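Local coordinates for protein arylsulfatase (Pseudoalteromonas sp. MB47, PDB 7AJ0) that probably removes sulfate groups from the algal polysaccharide fucoidan as an exo-acting, calcium-binding sulfatase that assembles into a hexamer, at residues Glu247-Lys250 with Phe251-Ala255. Residues are numbered along the deposited sequence; the frame is centred on the assembly and turned at random.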
# COMPACT_ATOMS: atom_id res chain seq x y z
N GLU A 247 47.95 12.77 8.95
CA GLU A 247 48.02 13.25 10.32
C GLU A 247 48.04 12.09 11.32
O GLU A 247 48.74 12.16 12.34
CB GLU A 247 46.85 14.18 10.61
CG GLU A 247 46.99 15.56 9.98
CD GLU A 247 48.11 16.38 10.60
OE1 GLU A 247 48.42 16.17 11.80
OE2 GLU A 247 48.69 17.24 9.90
N SER A 248 47.29 11.02 11.04
CA SER A 248 47.34 9.85 11.91
C SER A 248 48.70 9.17 11.84
O SER A 248 49.18 8.63 12.85
CB SER A 248 46.24 8.87 11.55
OG SER A 248 44.99 9.31 12.05
N VAL A 249 49.34 9.18 10.67
CA VAL A 249 50.69 8.64 10.56
C VAL A 249 51.66 9.46 11.41
O VAL A 249 52.46 8.91 12.18
CB VAL A 249 51.13 8.59 9.09
CG1 VAL A 249 52.63 8.33 8.99
CG2 VAL A 249 50.35 7.52 8.33
N LYS A 250 51.60 10.78 11.29
CA LYS A 250 52.45 11.63 12.11
C LYS A 250 52.21 11.39 13.59
O LYS A 250 53.16 11.33 14.39
CB LYS A 250 52.22 13.11 11.77
CG LYS A 250 52.75 13.52 10.40
CD LYS A 250 52.53 15.01 10.15
CE LYS A 250 53.04 15.43 8.78
NZ LYS A 250 52.77 16.87 8.48
N PHE A 251 50.94 11.22 13.99
CA PHE A 251 50.62 11.05 15.40
C PHE A 251 51.18 9.73 15.94
O PHE A 251 51.82 9.70 17.00
CB PHE A 251 49.11 11.11 15.61
CG PHE A 251 48.70 10.95 17.04
CD1 PHE A 251 48.77 12.01 17.92
CD2 PHE A 251 48.24 9.73 17.51
CE1 PHE A 251 48.40 11.87 19.24
CE2 PHE A 251 47.87 9.57 18.84
CZ PHE A 251 47.95 10.65 19.70
N ILE A 252 50.95 8.63 15.22
CA ILE A 252 51.45 7.34 15.68
C ILE A 252 52.97 7.34 15.74
O ILE A 252 53.56 6.87 16.72
CB ILE A 252 50.92 6.21 14.76
CG1 ILE A 252 49.44 5.97 15.06
CG2 ILE A 252 51.73 4.94 14.94
CD1 ILE A 252 48.72 5.16 14.01
N ASN A 253 53.63 7.88 14.71
CA ASN A 253 55.08 7.97 14.73
C ASN A 253 55.57 8.73 15.95
O ASN A 253 56.53 8.33 16.62
CB ASN A 253 55.60 8.63 13.46
CG ASN A 253 55.57 7.70 12.26
OD1 ASN A 253 55.56 6.48 12.41
ND2 ASN A 253 55.56 8.27 11.07
N GLN A 254 54.91 9.85 16.27
CA GLN A 254 55.37 10.69 17.37
C GLN A 254 55.17 10.00 18.72
O GLN A 254 56.02 10.12 19.61
CB GLN A 254 54.63 12.03 17.34
CG GLN A 254 55.09 13.03 18.38
CD GLN A 254 54.42 14.38 18.22
OE1 GLN A 254 53.62 14.58 17.30
NE2 GLN A 254 54.75 15.31 19.10
N ALA A 255 54.07 9.26 18.88
CA ALA A 255 53.83 8.58 20.15
C ALA A 255 54.76 7.38 20.32
O ALA A 255 55.25 7.12 21.43
CB ALA A 255 52.37 8.14 20.24
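Val249 and Asn253, one helical turn apart, run side by side, and the methyl CG1 of Val249 lies 3.6 Å from the amide nitrogen ND2 of Asn253. CG1 is trans to the valine's own backbone N (chi1 167°), which sets it beside the carbonyl carbon, on the side where ND2 of Asn253 lies. The asparagine leans back in turn: its CG is 3.3 Å from the carbonyl oxygen Val249 O. That oxygen accepts the backbone N of Asn253 at 3.0 Å in a nearly straight bond (169° at the hydrogen), whereas ND2, although close, is badly angled for a second one. With an alanine here the carboxamide is gone, which would probably leave a gap beside Val249 CG1 and weaken the packing against Leu308 of helix 290-311. Lys250 extends fully beyond CG, away from the helix, while its O accepts Gln254 N at 3.0 Å. Phe251 N donates to Glu247 O at 2.9 Å, and CB of Phe251 sits 3.5 Å from the same Glu247 O; the ring turns inward onto Ala153 and Phe262. Ser248 O accepts Ile252 N, and Ser248 OG is hydrogen-bonded to His266. The regular i to i+4 ladder is that of an amphipathic alpha-helix, here 240-258, packed on parallel strands 151-155 and 262-267 of the central sheet in the alkaline phosphatase-like sulfatase fold.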